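Local coordinates for HEPN domain-containing protein (Thermotoga maritima, PDB 1O3U), which is of unknown function but folds as an all-helical HEPN domain, a family named for nucleotide binding in higher eukaryotes and prokaryotes, at residues 114-117 with 118-122; 77-80 with 81-85; 60-63 with 64-67. All blocks are in the same frame, centred on the assembly; numbering follows the deposited sequence.

Three short-range contacts, each within a single helix or at its start, illustrate how an all-helical HEPN domain is put together. Along the chain contact 3 comes first, where the loop after helix 32-54 turns into helix 63-70; contact 2 follows in the first turns of helix 78-88, and contact 1 lies inside the long helix 104-132. Contact 2 is the middle member, its centre about 12 Å from those of both others, and it touches both: Met81, Ala84 and Leu85 pack on helix 63-70, while His83 stacks on Tyr120. Contacts 1 and 3, about 17 Å apart between centres, do not meet, so helix 78-88 bridges them.

Contact 1 of 3, residues 114-117 with 118-122; sequences AERL and VNYAE
The carbonyl oxygen of Arg116 takes the shortest bond here, 2.8 Å from Tyr120 N to Arg116 O, and the same oxygen also lies under the phenol of Tyr120. It sits 3.1 Å from the ring plane, displaced toward the rim near CG and CD1. The ring is brought there by a chi1 of -68°, which sets CG anti to the carbonyl carbon of Tyr120 and sends the side chain back along the helix beside that of Arg116.

The two side chains run in the same direction. Arg116 CG packs against the far end of the ring, 3.4 Å from Tyr120 CZ, and a bend at chi3 then turns the guanidinium so that NH1 donates to Tyr120 OH over 3.2 Å. This bond is fairly straight at 160°, and the hydroxyl lies in the guanidinium plane; the two planes are turned 64° apart and meet at the guanidinium edge through the hydroxyl. Beside them Leu117 CD2 approaches Tyr120 CD2 obliquely at 4.0 Å.

Glu86 of helix 78-88 forms a salt bridge with Arg116 NH1, and His83 stacks on the Tyr120 ring, on the face opposite Arg116 O. On other sides of this helix, Leu117 and Val118 pack on Cys36 and Ser39 of helix 32-54. One nitrogen thus serves both a phenol oxygen and a carboxylate, which ties the aromatic group to helix 78-88 and probably limits its rotation.

Contact 2 of 3, residues 77-80 with 81-85; sequences PEEL and MDHAL
With chi1 at -61°, His83 places CG anti to its own carbonyl carbon and swings the imidazole back over the preceding turn, while Leu80, whose chi1 is -70°, sends its branch obliquely past that ring. The carbonyl oxygen of Glu79 consequently lies 3.0 Å from the imidazole plane of His83, over the ring centre. The same oxygen accepts the backbone bond from His83 N, with 2.9 Å between His83 N and Glu79 O. Although His83 ND1 is also close to it, the angle is too poor for a hydrogen bond. Leu80 CD2 completes the local packing, 4.0 Å from His83 CD2.

The helix starts here: Pro77 occupies the N-cap position, and its carbonyl accepts from Met81 N at 3.3 Å to Pro77 O. Near this end the carboxylates of Glu78 and Asp82 come within 4.2 Å, OE2 to OD1, a like-charge pair that the positive end of the helix dipole probably eases.

Lys123 NZ, on helix 104-132, is hydrogen-bonded to His83 NE2 and forms a salt bridge with Glu79 OE2. Through this shared partner, Glu79 and His83 join the start of helix 78-88 to helix 104-132 by polar bonds.

Contact 3 of 3, residues 60-63 with 64-67; sequences GYSV and PDFL
The Phe66 ring has the carbonyl oxygen of Ser62 over one face, nearest to CD2 at 3.3 Å from Ser62 O, while the oxygens of Gly60 and Tyr61 approach it obliquely. Gly60 O comes to 3.1 Å from Phe66 CZ, so the rim of the ring lies against the carbonyls of the loop that leads into helix 63-70. Beyond this loop, Val47 and Lys48 of helix 32-54 also pack on the phenylalanine, and Tyr61 stacks on His11 of the second subunit.

Ser62 and Asp65 form a capping box at the helix start. With chi1 at 73°, Ser62 OG stands between its backbone N and carbonyl carbon and accepts from Asp65 N, the two atoms 2.9 Å apart. In return Asp65 reaches back to the loop: OD2 accepts from Tyr61 N through its anti lone pair, at 3.3 Å, and takes a weak bond from Ser62 N. Phe66 N follows with a bond of 3.1 Å to Ser62 O, the same oxygen that lies over its ring.

Gly60 could not carry a side chain here: a CB would run into Asp65 OD2 and the preceding carbonyl oxygen. Val63 CG1 packs 4.2 Å from Leu67 CG, and Val63 continues onto Ala84 of helix 78-88. An alanine at Phe66 would remove the phenyl and is likely to leave a gap beneath the Gly60 and Tyr61 carbonyls, letting the loop shift.

Ser62 OG thus occupies the first-turn amide of Asp65, the aspartate answers chiefly at Tyr61 N, and its negative charge probably interacts favourably with the helix dipole.

Contact 1 of 3, residues 114-117 with 118-122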
loop_
_atom_site.group_PDB
_atom_site.type_symbol
_atom_site.label_atom_id
_atom_site.label_comp_id
_atom_site.label_asym_id
_atom_site.label_seq_id
_atom_site.Cartn_x
_atom_site.Cartn_y
_atom_site.Cartn_z
ATOM N N ALA A 114 3.823 -16.297 7.183
ATOM C CA ALA A 114 3.927 -15.311 6.102
ATOM C C ALA A 114 3.491 -15.934 4.770
ATOM O O ALA A 114 2.766 -15.286 4.017
ATOM C CB ALA A 114 5.309 -14.756 6.001
ATOM N N GLU A 115 3.909 -17.166 4.479
ATOM C CA GLU A 115 3.456 -17.855 3.253
ATOM C C GLU A 115 1.946 -17.984 3.210
ATOM O O GLU A 115 1.348 -17.768 2.177
ATOM C CB GLU A 115 4.029 -19.255 3.106
ATOM C CG GLU A 115 5.296 -19.350 2.320
ATOM C CD GLU A 115 5.815 -20.775 2.234
ATOM O OE1 GLU A 115 5.070 -21.671 1.750
ATOM O OE2 GLU A 115 6.970 -20.989 2.655
ATOM N N ARG A 116 1.361 -18.359 4.336
ATOM C CA ARG A 116 -0.077 -18.490 4.498
ATOM C C ARG A 116 -0.792 -17.171 4.150
ATOM O O ARG A 116 -1.783 -17.150 3.379
ATOM C CB ARG A 116 -0.362 -18.917 5.953
ATOM C CG ARG A 116 -1.645 -19.495 6.213
ATOM C CD ARG A 116 -1.642 -20.489 7.379
ATOM N NE ARG A 116 -1.150 -19.906 8.629
ATOM C CZ ARG A 116 -1.810 -18.997 9.326
ATOM N NH1 ARG A 116 -2.982 -18.562 8.910
ATOM N NH2 ARG A 116 -1.292 -18.496 10.449
ATOM N N LEU A 117 -0.315 -16.094 4.740
ATOM C CA LEU A 117 -0.954 -14.796 4.537
ATOM C C LEU A 117 -0.814 -14.327 3.080
ATOM O O LEU A 117 -1.714 -13.701 2.519
ATOM C CB LEU A 117 -0.413 -13.759 5.519
ATOM C CG LEU A 117 -0.653 -14.110 6.989
ATOM C CD1 LEU A 117 -0.050 -13.062 7.882
ATOM C CD2 LEU A 117 -2.127 -14.257 7.235
ATOM N N VAL A 118 0.326 -14.597 2.469
ATOM C CA VAL A 118 0.528 -14.243 1.069
ATOM C C VAL A 118 -0.462 -15.059 0.216
ATOM O O VAL A 118 -1.129 -14.528 -0.712
ATOM C CB VAL A 118 1.999 -14.469 0.650
ATOM C CG1 VAL A 118 2.146 -14.515 -0.854
ATOM C CG2 VAL A 118 2.958 -13.400 1.293
ATOM N N ASN A 119 -0.557 -16.362 0.502
ATOM C CA ASN A 119 -1.508 -17.182 -0.214
ATOM C C ASN A 119 -2.942 -16.695 -0.048
ATOM O O ASN A 119 -3.715 -16.713 -0.989
ATOM C CB ASN A 119 -1.419 -18.646 0.188
ATOM C CG ASN A 119 -0.113 -19.277 -0.225
ATOM O OD1 ASN A 119 0.630 -18.742 -1.077
ATOM N ND2 ASN A 119 0.198 -20.447 0.394
ATOM N N TYR A 120 -3.292 -16.294 1.160
ATOM C CA TYR A 120 -4.642 -15.790 1.431
ATOM C C TYR A 120 -4.913 -14.561 0.589
ATOM O O TYR A 120 -6.001 -14.440 0.057
ATOM C CB TYR A 120 -4.844 -15.425 2.888
ATOM C CG TYR A 120 -4.839 -16.578 3.863
ATOM C CD1 TYR A 120 -4.871 -17.888 3.426
ATOM C CD2 TYR A 120 -4.890 -16.339 5.245
ATOM C CE1 TYR A 120 -4.868 -18.940 4.326
ATOM C CE2 TYR A 120 -4.912 -17.361 6.128
ATOM C CZ TYR A 120 -4.899 -18.669 5.673
ATOM O OH TYR A 120 -4.918 -19.705 6.573
ATOM N N ALA A 121 -3.947 -13.651 0.495
ATOM C CA ALA A 121 -4.148 -12.429 -0.266
ATOM C C ALA A 121 -4.322 -12.771 -1.760
ATOM O O ALA A 121 -5.210 -12.263 -2.436
ATOM C CB ALA A 121 -2.986 -11.499 -0.084
ATOM N N GLU A 122 -3.468 -13.649 -2.253
ATOM C CA GLU A 122 -3.607 -14.160 -3.584
ATOM C C GLU A 122 -4.974 -14.806 -3.889
ATOM O O GLU A 122 -5.556 -14.557 -4.948
ATOM C CB GLU A 122 -2.477 -15.128 -3.880
ATOM C CG GLU A 122 -2.420 -15.580 -5.337
ATOM C CD GLU A 122 -1.010 -16.036 -5.702
ATOM O OE1 GLU A 122 -0.364 -16.716 -4.865
ATOM O OE2 GLU A 122 -0.518 -15.690 -6.780
#

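Contact 2 of 3, residues 77-80 with 81-85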
loop_
_atom_site.group_PDB
_atom_site.type_symbol
_atom_site.label_atom_id
_atom_site.label_comp_id
_atom_site.label_asym_id
_atom_site.label_seq_id
_atom_site.Cartn_x
_atom_site.Cartn_y
_atom_site.Cartn_z
ATOM N N PRO A 77 -17.522 -16.803 0.069
ATOM C CA PRO A 77 -17.243 -18.065 0.741
ATOM C C PRO A 77 -16.693 -17.828 2.151
ATOM O O PRO A 77 -15.941 -16.861 2.408
ATOM C CB PRO A 77 -16.213 -18.736 -0.160
ATOM C CG PRO A 77 -16.303 -18.034 -1.471
ATOM C CD PRO A 77 -16.757 -16.654 -1.188
ATOM N N GLU A 78 -17.113 -18.695 3.058
ATOM C CA GLU A 78 -16.731 -18.617 4.447
ATOM C C GLU A 78 -15.233 -18.634 4.603
ATOM O O GLU A 78 -14.699 -17.895 5.426
ATOM C CB GLU A 78 -17.345 -19.799 5.224
ATOM C CG GLU A 78 -17.063 -19.763 6.711
ATOM C CD GLU A 78 -17.346 -21.094 7.377
ATOM O OE1 GLU A 78 -18.427 -21.204 8.000
ATOM O OE2 GLU A 78 -16.497 -22.025 7.262
ATOM N N GLU A 79 -14.550 -19.482 3.842
ATOM C CA GLU A 79 -13.099 -19.587 3.962
ATOM C C GLU A 79 -12.378 -18.303 3.595
ATOM O O GLU A 79 -11.328 -18.036 4.135
ATOM C CB GLU A 79 -12.546 -20.747 3.150
ATOM C CG GLU A 79 -12.326 -20.511 1.673
ATOM C CD GLU A 79 -12.059 -21.809 0.949
ATOM O OE1 GLU A 79 -13.034 -22.587 0.845
ATOM O OE2 GLU A 79 -10.899 -22.063 0.522
ATOM N N LEU A 80 -12.929 -17.526 2.664
ATOM C CA LEU A 80 -12.346 -16.200 2.346
ATOM C C LEU A 80 -12.546 -15.219 3.492
ATOM O O LEU A 80 -11.700 -14.409 3.741
ATOM C CB LEU A 80 -12.914 -15.633 1.056
ATOM C CG LEU A 80 -12.484 -16.350 -0.223
ATOM C CD1 LEU A 80 -12.968 -15.582 -1.494
ATOM C CD2 LEU A 80 -10.979 -16.602 -0.279
ATOM N N MET A 81 -13.703 -15.243 4.149
ATOM C CA MET A 81 -13.890 -14.390 5.333
ATOM C C MET A 81 -12.911 -14.801 6.411
ATOM O O MET A 81 -12.332 -13.933 7.051
ATOM C CB MET A 81 -15.315 -14.461 5.895
ATOM C CG MET A 81 -15.572 -13.491 7.076
ATOM S SD MET A 81 -15.171 -11.673 6.790
ATOM C CE MET A 81 -16.017 -11.545 5.354
ATOM N N ASP A 82 -12.743 -16.116 6.613
ATOM C CA ASP A 82 -11.745 -16.661 7.542
ATOM C C ASP A 82 -10.342 -16.129 7.221
ATOM O O ASP A 82 -9.638 -15.666 8.102
ATOM C CB ASP A 82 -11.705 -18.200 7.507
ATOM C CG ASP A 82 -12.821 -18.853 8.312
ATOM O OD1 ASP A 82 -12.894 -20.123 8.337
ATOM O OD2 ASP A 82 -13.661 -18.181 8.960
ATOM N N HIS A 83 -9.947 -16.203 5.962
ATOM C CA HIS A 83 -8.630 -15.682 5.563
ATOM C C HIS A 83 -8.508 -14.187 5.837
ATOM O O HIS A 83 -7.455 -13.702 6.265
ATOM C CB HIS A 83 -8.363 -15.911 4.077
ATOM C CG HIS A 83 -8.338 -17.347 3.655
ATOM N ND1 HIS A 83 -8.244 -18.394 4.545
ATOM C CD2 HIS A 83 -8.372 -17.906 2.419
ATOM C CE1 HIS A 83 -8.253 -19.537 3.883
ATOM N NE2 HIS A 83 -8.286 -19.268 2.586
ATOM N N ALA A 84 -9.591 -13.461 5.565
ATOM C CA ALA A 84 -9.611 -12.022 5.739
ATOM C C ALA A 84 -9.364 -11.686 7.192
ATOM O O ALA A 84 -8.659 -10.753 7.502
ATOM C CB ALA A 84 -10.915 -11.445 5.300
ATOM N N LEU A 85 -9.932 -12.470 8.080
ATOM C CA LEU A 85 -9.803 -12.189 9.500
ATOM C C LEU A 85 -8.374 -12.434 9.944
ATOM O O LEU A 85 -7.871 -11.674 10.745
ATOM C CB LEU A 85 -10.789 -13.005 10.304
ATOM C CG LEU A 85 -12.192 -12.438 10.051
ATOM C CD1 LEU A 85 -13.261 -13.506 10.300
ATOM C CD2 LEU A 85 -12.420 -11.201 10.909
#

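Contact 3 of 3, residues 60-63 with 64-67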
loop_
_atom_site.group_PDB
_atom_site.type_symbol
_atom_site.label_atom_id
_atom_site.label_comp_id
_atom_site.label_asym_id
_atom_site.label_seq_id
_atom_site.Cartn_x
_atom_site.Cartn_y
_atom_site.Cartn_z
ATOM N N GLY A 60 -14.574 1.492 5.440
ATOM C CA GLY A 60 -13.786 0.826 6.439
ATOM C C GLY A 60 -12.355 0.746 6.017
ATOM O O GLY A 60 -11.923 1.293 5.005
ATOM N N TYR A 61 -11.601 0.047 6.822
ATOM C CA TYR A 61 -10.184 -0.073 6.589
ATOM C C TYR A 61 -9.885 -1.502 6.261
ATOM O O TYR A 61 -9.126 -1.788 5.343
ATOM C CB TYR A 61 -9.460 0.416 7.838
ATOM C CG TYR A 61 -9.952 1.794 8.228
ATOM C CD1 TYR A 61 -9.646 2.914 7.440
ATOM C CD2 TYR A 61 -10.770 1.977 9.336
ATOM C CE1 TYR A 61 -10.113 4.190 7.778
ATOM C CE2 TYR A 61 -11.234 3.244 9.686
ATOM C CZ TYR A 61 -10.907 4.345 8.900
ATOM O OH TYR A 61 -11.367 5.589 9.259
ATOM N N SER A 62 -10.532 -2.413 6.979
ATOM C CA SER A 62 -10.073 -3.767 7.022
ATOM C C SER A 62 -10.678 -4.580 5.869
ATOM O O SER A 62 -11.714 -4.243 5.325
ATOM C CB SER A 62 -10.409 -4.381 8.377
ATOM O OG SER A 62 -11.782 -4.648 8.494
ATOM N N VAL A 63 -10.006 -5.657 5.528
ATOM C CA VAL A 63 -10.545 -6.623 4.558
ATOM C C VAL A 63 -11.821 -7.254 5.076
ATOM O O VAL A 63 -12.761 -7.363 4.316
ATOM C CB VAL A 63 -9.505 -7.698 4.180
ATOM C CG1 VAL A 63 -10.056 -8.643 3.119
ATOM C CG2 VAL A 63 -8.265 -7.011 3.690
ATOM N N PRO A 64 -11.910 -7.645 6.356
ATOM C CA PRO A 64 -13.200 -8.069 6.892
ATOM C C PRO A 64 -14.290 -7.019 6.725
ATOM O O PRO A 64 -15.392 -7.437 6.402
ATOM C CB PRO A 64 -12.911 -8.323 8.375
ATOM C CG PRO A 64 -11.530 -8.632 8.433
ATOM C CD PRO A 64 -10.863 -7.767 7.384
ATOM N N ASP A 65 -13.976 -5.724 6.867
ATOM C CA ASP A 65 -14.959 -4.652 6.688
ATOM C C ASP A 65 -15.520 -4.730 5.271
ATOM O O ASP A 65 -16.721 -4.826 5.074
ATOM C CB ASP A 65 -14.363 -3.241 6.900
ATOM C CG ASP A 65 -14.140 -2.888 8.352
ATOM O OD1 ASP A 65 -14.741 -3.523 9.249
ATOM O OD2 ASP A 65 -13.360 -1.964 8.682
ATOM N N PHE A 66 -14.640 -4.716 4.280
ATOM C CA PHE A 66 -15.084 -4.648 2.894
ATOM C C PHE A 66 -15.794 -5.940 2.461
ATOM O O PHE A 66 -16.807 -5.894 1.785
ATOM C CB PHE A 66 -13.918 -4.364 1.956
ATOM C CG PHE A 66 -13.141 -3.105 2.278
ATOM C CD1 PHE A 66 -13.772 -1.902 2.499
ATOM C CD2 PHE A 66 -11.755 -3.129 2.264
ATOM C CE1 PHE A 66 -13.042 -0.757 2.754
ATOM C CE2 PHE A 66 -11.025 -1.973 2.539
ATOM C CZ PHE A 66 -11.680 -0.793 2.773
ATOM N N LEU A 67 -15.272 -7.098 2.833
ATOM C CA LEU A 67 -15.972 -8.368 2.498
ATOM C C LEU A 67 -17.331 -8.495 3.146
ATOM O O LEU A 67 -18.257 -9.042 2.556
ATOM C CB LEU A 67 -15.125 -9.576 2.895
ATOM C CG LEU A 67 -13.931 -9.920 2.053
ATOM C CD1 LEU A 67 -13.399 -11.259 2.554
ATOM C CD2 LEU A 67 -14.307 -10.020 0.528
#